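Local structure of chitinase (Thermococcus chitonophagus, 5XSW) at residues 5-15 / 88-97. The protein probably hydrolyses internal linkages of chitin as an endochitinase; this construct, the C-terminal part of the protein, begins with the beta domain described here, followed by the glycan-binding domain. Sequence-based numbering, arbitrary orientation.
Sequences IVSETGDKITV and IQKSGDNPYP
A beta hairpin with a type II' turn from Thr-9 to Lys-12 pairs here with the end of strand 80-89 in an antiparallel sheet. The sheet belongs to the beta domain that precedes the glycan-binding helical domain in this chain, far from the glycan pocket. Ile-13 and Ile-88 form a hydrogen-bonded pair. Ile-13 N gives to Ile-88 O and Ile-88 N to Ile-13 O, each at 2.7 Å. Two residues further on, past the non-hydrogen-bonded pair Lys-12/Gln-89, Lys-90 N donates to Asp-11 O at 2.6 Å. After Lys-90 the chain loops back, so that Tyr-96 and Pro-97 cover the face of the sheet carrying Ile-13. With CG1 of Ile-13 beside its backbone N (chi1 -61°) and chi2 extended, CD1 reaches obliquely to Tyr-96 CE1 at 3.8 Å. The same methyl touches Lys-90 CB. Without it, as with an alanine here, the Tyr-96 ring and the Lys-90 chain would probably lose their apolar backing against the sheet. Val-15 CG2 packs on Pro-97 CG at 3.7 Å. Ile-5 CD1 adds an apolar contact to the Tyr-96 ring. Thr-42 and Thr-43 hold the loop by hydrogen bonds to Pro-95 O, Ser-91 O and Asn-94 N. Glu-8, partly exposed, joins the loop from strand 3-9, and its two oxygens take different partners. The extended Lys-90 chain brings NZ to the syn lone pair of Glu-8 OE2 in a salt bridge of 2.7 Å. Lys-90 NZ also donates to Tyr-96 OH at 3.1 Å. Tyr-96 OH in turn donates to Glu-8 OE1 at the ring edge, at an unusually short 2.4 Å whose exact length is doubtful, with the carboxylate turned 69° from the ring plane.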
loop_
_atom_site.group_PDB
_atom_site.type_symbol
_atom_site.label_atom_id
_atom_site.label_comp_id
_atom_site.label_asym_id
_atom_site.label_seq_id
_atom_site.Cartn_x
_atom_site.Cartn_y
_atom_site.Cartn_z
ATOM N N ILE A 5 36.297 -1.227 -25.123
ATOM C CA ILE A 5 36.640 -0.215 -26.110
ATOM C C ILE A 5 36.136 -0.667 -27.482
ATOM O O ILE A 5 36.564 -1.698 -27.968
ATOM C CB ILE A 5 38.181 -0.004 -26.211
ATOM C CG1 ILE A 5 38.748 0.473 -24.872
ATOM C CG2 ILE A 5 38.517 0.888 -27.410
ATOM C CD1 ILE A 5 38.349 1.826 -24.499
ATOM N N VAL A 6 35.245 0.080 -28.119
ATOM C CA VAL A 6 34.798 -0.365 -29.442
ATOM C C VAL A 6 35.858 0.038 -30.495
ATOM O O VAL A 6 36.226 -0.733 -31.393
ATOM C CB VAL A 6 33.457 0.239 -29.818
ATOM C CG1 VAL A 6 33.180 0.015 -31.308
ATOM C CG2 VAL A 6 32.354 -0.365 -28.941
ATOM N N SER A 7 36.356 1.251 -30.340
ATOM C CA SER A 7 37.374 1.765 -31.230
ATOM C C SER A 7 38.061 2.969 -30.625
ATOM O O SER A 7 37.460 3.717 -29.846
ATOM C CB SER A 7 36.737 2.137 -32.573
ATOM O OG SER A 7 35.867 3.244 -32.407
ATOM N N GLU A 8 39.334 3.151 -30.989
ATOM C CA GLU A 8 40.023 4.403 -30.736
ATOM C C GLU A 8 40.536 4.878 -32.101
ATOM O O GLU A 8 41.391 4.226 -32.699
ATOM C CB GLU A 8 41.166 4.256 -29.718
ATOM C CG GLU A 8 41.929 5.629 -29.539
ATOM C CD GLU A 8 42.908 5.678 -28.378
ATOM O OE1 GLU A 8 43.073 4.661 -27.665
ATOM O OE2 GLU A 8 43.536 6.748 -28.178
ATOM N N THR A 9 39.973 5.982 -32.591
ATOM C CA THR A 9 40.190 6.466 -33.955
ATOM C C THR A 9 40.337 7.967 -33.947
ATOM O O THR A 9 39.384 8.687 -33.626
ATOM C CB THR A 9 39.032 6.136 -34.882
ATOM O OG1 THR A 9 38.717 4.740 -34.791
ATOM C CG2 THR A 9 39.400 6.508 -36.322
ATOM N N GLY A 10 41.518 8.459 -34.302
ATOM C CA GLY A 10 41.787 9.860 -34.059
ATOM C C GLY A 10 41.870 10.084 -32.562
ATOM O O GLY A 10 42.440 9.262 -31.832
ATOM N N ASP A 11 41.336 11.211 -32.114
ATOM C CA ASP A 11 41.239 11.501 -30.696
ATOM C C ASP A 11 39.874 11.024 -30.113
ATOM O O ASP A 11 39.524 11.350 -28.979
ATOM C CB ASP A 11 41.444 13.001 -30.454
ATOM C CG ASP A 11 40.329 13.862 -31.051
ATOM O OD1 ASP A 11 39.628 13.421 -31.995
ATOM O OD2 ASP A 11 40.163 15.007 -30.570
ATOM N N LYS A 12 39.128 10.250 -30.896
ATOM C CA LYS A 12 37.813 9.751 -30.464
ATOM C C LYS A 12 37.816 8.308 -29.912
ATOM O O LYS A 12 38.113 7.314 -30.613
ATOM C CB LYS A 12 36.823 9.884 -31.622
ATOM C CG LYS A 12 35.396 9.424 -31.308
ATOM C CD LYS A 12 34.435 9.940 -32.383
ATOM C CE LYS A 12 33.216 9.056 -32.553
ATOM N NZ LYS A 12 32.315 9.584 -33.625
ATOM N N ILE A 13 37.484 8.205 -28.624
ATOM C CA ILE A 13 37.388 6.918 -27.933
ATOM C C ILE A 13 35.926 6.502 -27.803
ATOM O O ILE A 13 35.117 7.259 -27.274
ATOM C CB ILE A 13 37.950 6.976 -26.537
ATOM C CG1 ILE A 13 39.429 7.337 -26.574
ATOM C CG2 ILE A 13 37.721 5.651 -25.801
ATOM C CD1 ILE A 13 39.929 7.845 -25.270
ATOM N N THR A 14 35.603 5.320 -28.302
ATOM C CA THR A 14 34.231 4.822 -28.235
ATOM C C THR A 14 34.158 3.547 -27.370
ATOM O O THR A 14 34.823 2.534 -27.646
ATOM C CB THR A 14 33.670 4.568 -29.641
ATOM O OG1 THR A 14 33.522 5.831 -30.304
ATOM C CG2 THR A 14 32.282 3.915 -29.544
ATOM N N VAL A 15 33.341 3.624 -26.315
ATOM C CA VAL A 15 33.180 2.529 -25.358
ATOM C C VAL A 15 31.706 2.031 -25.339
ATOM O O VAL A 15 30.780 2.833 -25.379
ATOM C CB VAL A 15 33.592 2.987 -23.939
ATOM C CG1 VAL A 15 33.224 1.938 -22.884
ATOM C CG2 VAL A 15 35.073 3.299 -23.870
ATOM N N ILE A 88 34.174 9.526 -26.177
ATOM C CA ILE A 88 35.029 10.422 -25.416
ATOM C C ILE A 88 36.063 11.068 -26.378
ATOM O O ILE A 88 36.651 10.381 -27.220
ATOM C CB ILE A 88 35.809 9.657 -24.323
ATOM C CG1 ILE A 88 34.874 8.909 -23.365
ATOM C CG2 ILE A 88 36.706 10.625 -23.495
ATOM C CD1 ILE A 88 34.185 9.828 -22.415
ATOM N N GLN A 89 36.284 12.357 -26.252
ATOM C CA GLN A 89 37.441 12.984 -26.909
ATOM C C GLN A 89 38.693 12.916 -26.029
ATOM O O GLN A 89 38.714 13.501 -24.945
ATOM C CB GLN A 89 37.127 14.423 -27.230
ATOM C CG GLN A 89 38.264 15.144 -27.926
ATOM C CD GLN A 89 37.767 16.430 -28.502
ATOM O OE1 GLN A 89 37.235 16.447 -29.615
ATOM N NE2 GLN A 89 37.872 17.516 -27.723
ATOM N N LYS A 90 39.725 12.202 -26.489
ATOM C CA LYS A 90 40.884 11.869 -25.629
ATOM C C LYS A 90 41.622 13.102 -25.110
ATOM O O LYS A 90 41.915 14.015 -25.873
ATOM C CB LYS A 90 41.855 10.967 -26.394
ATOM C CG LYS A 90 42.969 10.364 -25.560
ATOM C CD LYS A 90 43.672 9.307 -26.387
ATOM C CE LYS A 90 44.755 8.592 -25.611
ATOM N NZ LYS A 90 45.393 7.511 -26.409
ATOM N N SER A 91 41.926 13.135 -23.819
ATOM C CA SER A 91 42.697 14.243 -23.283
ATOM C C SER A 91 43.030 13.927 -21.856
ATOM O O SER A 91 42.312 13.153 -21.217
ATOM C CB SER A 91 41.925 15.563 -23.417
ATOM O OG SER A 91 42.246 16.456 -22.389
ATOM N N GLY A 92 44.126 14.498 -21.354
ATOM C CA GLY A 92 44.529 14.300 -19.972
ATOM C C GLY A 92 45.193 12.948 -19.785
ATOM O O GLY A 92 45.348 12.163 -20.739
ATOM N N ASP A 93 45.577 12.670 -18.547
ATOM C CA ASP A 93 46.360 11.477 -18.266
ATOM C C ASP A 93 45.558 10.179 -17.972
ATOM O O ASP A 93 46.157 9.114 -17.777
ATOM C CB ASP A 93 47.315 11.748 -17.091
ATOM C CG ASP A 93 46.593 12.096 -15.780
ATOM O OD1 ASP A 93 45.357 11.921 -15.661
ATOM O OD2 ASP A 93 47.279 12.540 -14.833
ATOM N N ASN A 94 44.224 10.249 -17.952
ATOM C CA ASN A 94 43.436 9.020 -17.680
ATOM C C ASN A 94 42.152 9.126 -18.452
ATOM O O ASN A 94 41.098 9.333 -17.866
ATOM C CB ASN A 94 43.177 8.898 -16.181
ATOM C CG ASN A 94 43.000 7.447 -15.701
ATOM O OD1 ASN A 94 42.804 6.473 -16.476
ATOM N ND2 ASN A 94 43.108 7.310 -14.418
ATOM N N PRO A 95 42.254 9.091 -19.779
ATOM C CA PRO A 95 41.134 9.447 -20.652
ATOM C C PRO A 95 40.123 8.297 -20.878
ATOM O O PRO A 95 38.952 8.564 -21.127
ATOM C CB PRO A 95 41.833 9.788 -21.964
ATOM C CG PRO A 95 43.035 8.849 -21.956
ATOM C CD PRO A 95 43.497 8.862 -20.541
ATOM N N TYR A 96 40.580 7.049 -20.866
ATOM C CA TYR A 96 39.655 5.910 -21.026
ATOM C C TYR A 96 38.681 5.773 -19.815
ATOM O O TYR A 96 39.119 5.787 -18.657
ATOM C CB TYR A 96 40.421 4.599 -21.213
ATOM C CG TYR A 96 41.407 4.652 -22.356
ATOM C CD1 TYR A 96 40.974 4.618 -23.666
ATOM C CD2 TYR A 96 42.779 4.752 -22.116
ATOM C CE1 TYR A 96 41.872 4.683 -24.727
ATOM C CE2 TYR A 96 43.686 4.804 -23.171
ATOM C CZ TYR A 96 43.228 4.778 -24.470
ATOM O OH TYR A 96 44.106 4.837 -25.526
ATOM N N PRO A 97 37.373 5.658 -20.097
ATOM C CA PRO A 97 36.344 5.438 -19.045
ATOM C C PRO A 97 36.771 4.324 -18.107
ATOM O O PRO A 97 37.033 3.223 -18.563
ATOM C CB PRO A 97 35.098 5.035 -19.857
ATOM C CG PRO A 97 35.243 5.848 -21.145
ATOM C CD PRO A 97 36.768 5.808 -21.438
#